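Local coordinates for FBP protein (Leishmania major, PDB 5OEZ), which probably hydrolyses fructose 1,6-bisphosphate to fructose 6-phosphate and phosphate in gluconeogenesis, as a magnesium-dependent, AMP-binding homotetramer, at residues K230-Y235 against D329-F334; P209-I214 against K240-S245; L114-P119 against A155-L160. One frame throughout, in Å; residues are numbered along the deposited sequence.

Contact 1. Residues K230-Y235 against D329-F334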
# COMPACT_ATOMS: atom_id res chain seq x y z
N LYS C 230 -29.41 12.49 34.75
CA LYS C 230 -29.67 13.85 34.27
C LYS C 230 -28.96 14.85 35.16
O LYS C 230 -28.35 15.80 34.67
CB LYS C 230 -31.15 14.17 34.25
CG LYS C 230 -31.97 13.36 33.27
CD LYS C 230 -33.42 13.82 33.31
CE LYS C 230 -34.29 13.01 32.38
NZ LYS C 230 -35.71 13.28 32.66
N GLU C 231 -29.05 14.64 36.47
CA GLU C 231 -28.40 15.55 37.42
C GLU C 231 -26.90 15.58 37.24
O GLU C 231 -26.29 16.63 37.32
CB GLU C 231 -28.78 15.19 38.85
CG GLU C 231 -30.24 15.48 39.16
CD GLU C 231 -30.66 15.07 40.57
OE1 GLU C 231 -29.79 14.91 41.48
OE2 GLU C 231 -31.91 14.97 40.77
N TYR C 232 -26.31 14.41 37.01
CA TYR C 232 -24.88 14.30 36.80
C TYR C 232 -24.46 15.07 35.56
O TYR C 232 -23.50 15.84 35.59
CB TYR C 232 -24.47 12.82 36.68
CG TYR C 232 -23.09 12.58 36.09
CD1 TYR C 232 -21.95 13.01 36.75
CD2 TYR C 232 -22.93 11.91 34.88
CE1 TYR C 232 -20.70 12.77 36.23
CE2 TYR C 232 -21.67 11.68 34.34
CZ TYR C 232 -20.56 12.11 35.02
OH TYR C 232 -19.29 11.86 34.51
N ILE C 233 -25.20 14.88 34.48
CA ILE C 233 -24.88 15.57 33.23
C ILE C 233 -25.07 17.08 33.39
O ILE C 233 -24.21 17.85 32.96
CB ILE C 233 -25.66 14.98 32.03
CG1 ILE C 233 -25.21 13.54 31.76
CG2 ILE C 233 -25.47 15.83 30.78
CD1 ILE C 233 -23.75 13.35 31.34
N ASP C 234 -26.15 17.50 34.05
CA ASP C 234 -26.37 18.93 34.32
C ASP C 234 -25.21 19.54 35.13
O ASP C 234 -24.79 20.67 34.87
CB ASP C 234 -27.71 19.17 35.02
CG ASP C 234 -28.93 18.89 34.11
OD1 ASP C 234 -28.77 18.54 32.92
OD2 ASP C 234 -30.07 19.01 34.62
N TYR C 235 -24.69 18.77 36.08
CA TYR C 235 -23.57 19.22 36.90
C TYR C 235 -22.30 19.43 36.05
O TYR C 235 -21.68 20.47 36.17
CB TYR C 235 -23.30 18.22 38.03
CG TYR C 235 -22.11 18.60 38.87
CD1 TYR C 235 -22.23 19.51 39.92
CD2 TYR C 235 -20.83 18.04 38.63
CE1 TYR C 235 -21.13 19.85 40.71
CE2 TYR C 235 -19.72 18.40 39.39
CZ TYR C 235 -19.87 19.30 40.43
OH TYR C 235 -18.79 19.66 41.19
N ASP C 329 -16.10 7.77 39.67
CA ASP C 329 -16.52 8.01 41.09
C ASP C 329 -17.50 9.18 41.22
O ASP C 329 -18.46 9.07 41.96
CB ASP C 329 -15.32 8.28 42.02
CG ASP C 329 -14.42 7.05 42.22
OD1 ASP C 329 -14.84 5.91 41.94
OD2 ASP C 329 -13.25 7.24 42.63
N LEU C 330 -17.28 10.27 40.48
CA LEU C 330 -18.17 11.42 40.52
C LEU C 330 -19.55 11.04 39.99
O LEU C 330 -20.56 11.40 40.57
CB LEU C 330 -17.59 12.61 39.73
CG LEU C 330 -18.45 13.88 39.63
CD1 LEU C 330 -18.58 14.50 41.00
CD2 LEU C 330 -17.87 14.88 38.64
N CYS C 331 -19.57 10.28 38.89
CA CYS C 331 -20.79 9.77 38.29
C CYS C 331 -21.57 8.88 39.27
O CYS C 331 -22.76 9.05 39.47
CB CYS C 331 -20.45 8.99 37.02
SG CYS C 331 -21.84 8.29 36.09
N MET C 332 -20.87 7.95 39.91
CA MET C 332 -21.51 7.07 40.88
C MET C 332 -22.00 7.80 42.13
O MET C 332 -22.92 7.32 42.79
CB MET C 332 -20.57 5.91 41.27
CG MET C 332 -20.37 4.88 40.16
SD MET C 332 -21.90 4.18 39.46
CE MET C 332 -22.05 5.09 37.92
N ALA C 333 -21.38 8.93 42.46
CA ALA C 333 -21.81 9.72 43.61
C ALA C 333 -23.21 10.29 43.42
O ALA C 333 -23.95 10.41 44.39
CB ALA C 333 -20.81 10.83 43.90
N PHE C 334 -23.55 10.65 42.19
CA PHE C 334 -24.92 11.07 41.89
C PHE C 334 -25.92 9.91 42.02
O PHE C 334 -27.02 10.09 42.52
CB PHE C 334 -25.02 11.72 40.51
CG PHE C 334 -24.52 13.13 40.46
CD1 PHE C 334 -23.17 13.41 40.23
CD2 PHE C 334 -25.39 14.20 40.68
CE1 PHE C 334 -22.70 14.72 40.20
CE2 PHE C 334 -24.93 15.50 40.67
CZ PHE C 334 -23.58 15.76 40.42

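Contact 2. Residues P209-I214 against K240-S245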
# COMPACT_ATOMS: atom_id res chain seq x y z
N PRO C 209 -5.52 8.42 32.57
CA PRO C 209 -5.40 9.39 33.67
C PRO C 209 -6.52 9.26 34.72
O PRO C 209 -7.63 8.91 34.37
CB PRO C 209 -5.52 10.75 32.95
CG PRO C 209 -5.08 10.48 31.53
CD PRO C 209 -5.48 9.07 31.24
N LYS C 210 -6.20 9.53 35.98
CA LYS C 210 -7.17 9.40 37.06
C LYS C 210 -8.32 10.40 36.93
O LYS C 210 -9.44 10.08 37.32
CB LYS C 210 -6.52 9.47 38.45
CG LYS C 210 -5.96 10.83 38.84
CD LYS C 210 -5.15 10.75 40.12
CE LYS C 210 -4.70 12.14 40.59
NZ LYS C 210 -4.06 12.13 41.94
N LYS C 211 -8.05 11.59 36.39
CA LYS C 211 -9.11 12.52 36.01
C LYS C 211 -8.83 13.25 34.70
O LYS C 211 -7.68 13.43 34.31
CB LYS C 211 -9.37 13.54 37.12
CG LYS C 211 -8.24 14.51 37.41
CD LYS C 211 -8.79 15.84 37.93
CE LYS C 211 -9.27 16.73 36.77
NZ LYS C 211 -10.49 17.53 37.07
N ARG C 212 -9.91 13.63 34.02
CA ARG C 212 -9.85 14.41 32.79
C ARG C 212 -11.26 14.87 32.47
O ARG C 212 -12.21 14.07 32.46
CB ARG C 212 -9.30 13.57 31.63
CG ARG C 212 -9.08 14.36 30.34
CD ARG C 212 -7.84 15.24 30.40
NE ARG C 212 -7.83 16.16 29.26
CZ ARG C 212 -7.40 15.88 28.02
NH1 ARG C 212 -6.90 14.69 27.71
NH2 ARG C 212 -7.47 16.81 27.07
N SER C 213 -11.42 16.16 32.18
CA SER C 213 -12.74 16.76 32.00
C SER C 213 -13.34 16.59 30.60
O SER C 213 -13.59 17.56 29.89
CB SER C 213 -12.67 18.25 32.34
OG SER C 213 -12.25 18.42 33.69
N ILE C 214 -13.56 15.33 30.20
CA ILE C 214 -14.21 14.99 28.95
C ILE C 214 -15.26 13.94 29.26
O ILE C 214 -14.97 12.96 29.94
CB ILE C 214 -13.24 14.40 27.89
CG1 ILE C 214 -12.12 15.39 27.58
CG2 ILE C 214 -13.99 14.08 26.60
CD1 ILE C 214 -11.02 14.82 26.68
N LYS C 240 -19.54 25.38 38.88
CA LYS C 240 -18.73 26.61 38.84
C LYS C 240 -17.23 26.36 38.82
O LYS C 240 -16.46 27.26 38.56
CB LYS C 240 -19.05 27.49 40.05
CG LYS C 240 -20.52 27.85 40.18
CD LYS C 240 -21.13 28.48 38.93
CE LYS C 240 -22.34 29.40 39.21
NZ LYS C 240 -22.47 30.60 38.33
N THR C 241 -16.83 25.12 39.08
CA THR C 241 -15.44 24.80 39.35
C THR C 241 -14.66 24.24 38.16
O THR C 241 -13.52 24.64 37.94
CB THR C 241 -15.39 23.81 40.52
OG1 THR C 241 -16.09 22.61 40.18
CG2 THR C 241 -16.04 24.41 41.75
N THR C 242 -15.26 23.34 37.39
CA THR C 242 -14.56 22.56 36.37
C THR C 242 -15.32 22.55 35.04
O THR C 242 -16.46 22.09 34.97
CB THR C 242 -14.37 21.11 36.86
OG1 THR C 242 -13.88 21.10 38.20
CG2 THR C 242 -13.39 20.30 35.98
N ARG C 243 -14.68 23.05 33.98
CA ARG C 243 -15.27 23.04 32.64
C ARG C 243 -15.02 21.70 31.96
O ARG C 243 -13.91 21.19 32.01
CB ARG C 243 -14.70 24.17 31.78
CG ARG C 243 -15.00 25.58 32.30
CD ARG C 243 -16.38 26.10 31.90
NE ARG C 243 -17.48 25.27 32.40
CZ ARG C 243 -17.94 25.25 33.66
NH1 ARG C 243 -17.40 26.02 34.60
NH2 ARG C 243 -18.95 24.44 33.97
N TYR C 244 -16.06 21.15 31.33
CA TYR C 244 -16.02 19.84 30.66
C TYR C 244 -16.24 19.99 29.15
O TYR C 244 -17.02 20.83 28.73
CB TYR C 244 -17.11 18.92 31.24
CG TYR C 244 -16.69 18.20 32.49
CD1 TYR C 244 -16.72 18.82 33.75
CD2 TYR C 244 -16.27 16.88 32.43
CE1 TYR C 244 -16.33 18.14 34.90
CE2 TYR C 244 -15.89 16.19 33.58
CZ TYR C 244 -15.91 16.82 34.80
OH TYR C 244 -15.53 16.10 35.92
N SER C 245 -15.56 19.16 28.36
CA SER C 245 -15.79 19.04 26.92
C SER C 245 -16.58 17.79 26.65
O SER C 245 -16.32 16.75 27.25
CB SER C 245 -14.48 18.89 26.15
OG SER C 245 -13.70 20.04 26.23
O HOH W 1 -11.79 19.42 28.65

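Contact 3. Residues L114-P119 against A155-L160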
# COMPACT_ATOMS: atom_id res chain seq x y z
N LEU C 114 -12.23 -20.19 24.62
CA LEU C 114 -13.58 -19.74 24.26
C LEU C 114 -13.43 -18.29 23.87
O LEU C 114 -12.90 -17.51 24.65
CB LEU C 114 -14.54 -19.84 25.45
CG LEU C 114 -14.86 -21.24 26.03
CD1 LEU C 114 -13.79 -21.68 27.01
CD2 LEU C 114 -16.21 -21.23 26.73
N ILE C 115 -13.88 -17.91 22.67
CA ILE C 115 -13.71 -16.54 22.21
C ILE C 115 -15.05 -15.96 21.77
O ILE C 115 -15.81 -16.58 21.04
CB ILE C 115 -12.63 -16.40 21.12
CG1 ILE C 115 -12.52 -14.94 20.67
CG2 ILE C 115 -12.90 -17.29 19.93
CD1 ILE C 115 -11.19 -14.62 20.01
N PHE C 116 -15.34 -14.76 22.28
CA PHE C 116 -16.57 -14.07 22.00
C PHE C 116 -16.17 -12.75 21.40
O PHE C 116 -15.38 -12.03 22.00
CB PHE C 116 -17.37 -13.89 23.30
CG PHE C 116 -17.79 -15.19 23.88
CD1 PHE C 116 -18.94 -15.80 23.42
CD2 PHE C 116 -17.01 -15.83 24.82
CE1 PHE C 116 -19.33 -17.04 23.92
CE2 PHE C 116 -17.38 -17.06 25.32
CZ PHE C 116 -18.55 -17.67 24.87
N PHE C 117 -16.69 -12.46 20.22
CA PHE C 117 -16.25 -11.28 19.50
C PHE C 117 -17.38 -10.53 18.83
O PHE C 117 -18.38 -11.10 18.47
CB PHE C 117 -15.16 -11.68 18.48
CG PHE C 117 -15.64 -12.59 17.39
CD1 PHE C 117 -15.68 -13.97 17.57
CD2 PHE C 117 -16.07 -12.07 16.18
CE1 PHE C 117 -16.15 -14.80 16.56
CE2 PHE C 117 -16.55 -12.90 15.18
CZ PHE C 117 -16.61 -14.27 15.37
N ASP C 118 -17.20 -9.21 18.75
CA ASP C 118 -18.02 -8.36 17.91
C ASP C 118 -17.15 -8.04 16.67
O ASP C 118 -16.21 -7.25 16.76
CB ASP C 118 -18.40 -7.09 18.68
CG ASP C 118 -19.31 -6.16 17.89
OD1 ASP C 118 -19.75 -6.50 16.77
OD2 ASP C 118 -19.62 -5.06 18.41
N PRO C 119 -17.45 -8.67 15.51
CA PRO C 119 -16.55 -8.50 14.36
C PRO C 119 -16.48 -7.08 13.81
O PRO C 119 -15.42 -6.68 13.31
CB PRO C 119 -17.12 -9.47 13.32
CG PRO C 119 -18.56 -9.60 13.67
CD PRO C 119 -18.64 -9.47 15.16
N ALA C 155 -23.86 -24.55 29.22
CA ALA C 155 -23.61 -24.80 30.63
C ALA C 155 -22.30 -24.18 31.10
O ALA C 155 -22.25 -23.59 32.18
CB ALA C 155 -23.63 -26.29 30.93
N VAL C 156 -21.25 -24.27 30.29
CA VAL C 156 -19.93 -23.73 30.66
C VAL C 156 -19.95 -22.23 30.88
O VAL C 156 -19.44 -21.75 31.90
CB VAL C 156 -18.83 -24.14 29.66
CG1 VAL C 156 -17.53 -23.35 29.88
CG2 VAL C 156 -18.55 -25.62 29.77
N ILE C 157 -20.51 -21.47 29.94
CA ILE C 157 -20.52 -20.01 30.07
C ILE C 157 -21.29 -19.50 31.29
O ILE C 157 -20.89 -18.48 31.88
CB ILE C 157 -21.01 -19.40 28.72
CG1 ILE C 157 -19.86 -19.36 27.74
CG2 ILE C 157 -21.64 -18.05 28.89
CD1 ILE C 157 -18.76 -18.42 28.12
N ARG C 158 -22.34 -20.20 31.70
CA ARG C 158 -23.04 -19.91 32.96
C ARG C 158 -22.17 -20.03 34.23
O ARG C 158 -22.49 -19.43 35.25
CB ARG C 158 -24.29 -20.79 33.12
CG ARG C 158 -25.50 -20.26 32.31
CD ARG C 158 -26.33 -21.47 31.86
NE ARG C 158 -27.45 -21.29 30.93
CZ ARG C 158 -28.04 -22.27 30.23
NH1 ARG C 158 -27.66 -23.55 30.34
NH2 ARG C 158 -29.03 -21.97 29.40
N MET C 159 -21.10 -20.82 34.17
CA MET C 159 -20.15 -20.93 35.29
C MET C 159 -19.08 -19.83 35.31
O MET C 159 -18.37 -19.70 36.31
CB MET C 159 -19.47 -22.30 35.26
CG MET C 159 -20.42 -23.49 35.43
SD MET C 159 -19.56 -25.03 35.82
CE MET C 159 -18.28 -25.04 34.58
N LEU C 160 -18.95 -19.04 34.25
CA LEU C 160 -17.86 -18.06 34.12
C LEU C 160 -18.25 -16.64 34.49
O LEU C 160 -19.43 -16.29 34.53
CB LEU C 160 -17.31 -18.08 32.69
CG LEU C 160 -16.71 -19.43 32.25
CD1 LEU C 160 -16.38 -19.39 30.76
CD2 LEU C 160 -15.47 -19.79 33.06

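Contact 1. Residues K230-Y235 against D329-F334
E231 O accepts the helical hydrogen bond of Y235 N at 2.9 Å, and across the contact F334 CE2 settles beside the same carbonyl oxygen, 3.8 Å from E231 O. The carboxylate of E231 turns to R337, whose salt bridge with OE1 adds a charged tie to the facing helix. No hydrogen bond joins the two segments themselves, so rings and aliphatic atoms carry the rest.

F334 lays one ring face on the backbone of the first helix: Y232 CA sits 3.7 Å from the centroid of the F334 ring and only 6° off its normal, a CH-pi contact. Beyond it, F334 CZ reaches Y235 CB at 3.4 Å. With CG anti to the backbone N (chi1 164°), the Y232 ring extends past F334 to C331. There one ring face receives C331 CA, 3.9 Å from the Y232 centroid, and C331 SG lies 4.1 Å from that centroid over the same face, a sulfur-aromatic contact. L330 CD2 closes the partly exposed side, 4.0 Å from Y235 CE2.

The side chains of Y232 and Y235 each cross that of F334 at about a right angle. The axes of the two short segments approach to 9.2 Å with N-to-C directions 132° apart. The result is an aromatic cluster between two packed helices, 227-238 and 325-338, of the C-terminal domain.

Contact 2. Residues P209-I214 against K240-S245
The two loop segments converge into a single parallel beta bridge, I214 with S245, their CA atoms 4.8 Å apart, just after an inverse gamma turn centred on S213. Strands 214-216 and 245-246 begin here, joined through helix 227-238 in a beta-alpha-beta crossover. One hydrogen bond links the two segments: S245 N donates to S213 O at 3.0 Å, nearly straight at 170°, with the donor tilted from the carbonyl plane. The pairing continues through a backbone bond between S245 and Y215. A CA-H...O contact, I214 CA to S245 O at 3.2 Å, supports it.

S213 O also accepts a hydrogen bond from a water, 2.9 Å from it, which lies 3.1 Å from S245 OG; the carbonyl is thus held by an amide and a water together.

Among the side chains, S213 sets its methylene over one face of Y244, with S213 CB 3.9 Å from the ring centroid and 13° off the normal. The far end of that ring is anchored by E327 on helix 325-338, which accepts from Y244 OH and, with its other oxygen, from R212 N; one carboxylate therefore serves both segments. The surface side is thinner. R243 packs there on K224 of the second subunit. T242 points at the other loop, and its methyl, opposite the backbone N, brings CG2 to 3.2 Å from S213 OG. Tip to tip with this methyl, K211 NZ ends 4.2 Å from T242 CG2.

Contact 3. Residues L114-P119 against A155-L160
I157 meets F116 in the tight part of this contact, where helix 150-158 packs against strand 113-121 of the mixed eight-stranded sheet in the N-terminal domain. The two side chains come from opposite directions. The far end of the phenyl ring takes the ethyl branch: I157 CD1 lies 3.3 Å from F116 CZ and 3.4 Å from F116 CE2, and I157 CG1 follows at 3.6 Å from F116 CZ. Rotation about the first bond of I157, which sets CG1 anti to the carbonyl carbon (chi1 -81°), points the CG1-CD1 branch at this end of the ring. M102, L314 and I311 pack around the pair.

Contact thins toward L160, whose CD1 is 4.4 Å from L114 CD2. On the solvent side A155, R158 and M159 are exposed. The interface is apolar throughout, with no hydrogen bond between the segments, and its five touching residues are all buried.

Alternation along the strand sends L114 and F116 toward the helix, while I115 and F117 take the other face of the sheet, where F117 packs on helix 72-87. The same strand continues to D118, a manganese ligand seen in another structure of this protein, though no metal is bound here. Between the tight and loose parts, one L114 methyl bridges neighbouring helix residues: CD2 stands 4.0 Å from both V156 CG1 and I157 CD1.

How the contacts relate
Contacts 1 and 2 belong to one neighbourhood in the C-terminal domain: their centres are 13 Å apart, their segments alternate along the chain, and they touch where L330 packs on Y244. Helix 325-338 serves both, supplying a packing face to contact 1 and, through E327, polar anchorage to contact 2. Contact 3 stands apart in the N-terminal domain, its centre about 33 Å from that of contact 1 and 36 Å from that of contact 2. Chemistry follows burial. Contact 3 is wholly aliphatic and aromatic core, contact 1 is a partly buried aromatic seam, and contact 2, at the surface, relies on backbone pairing and water.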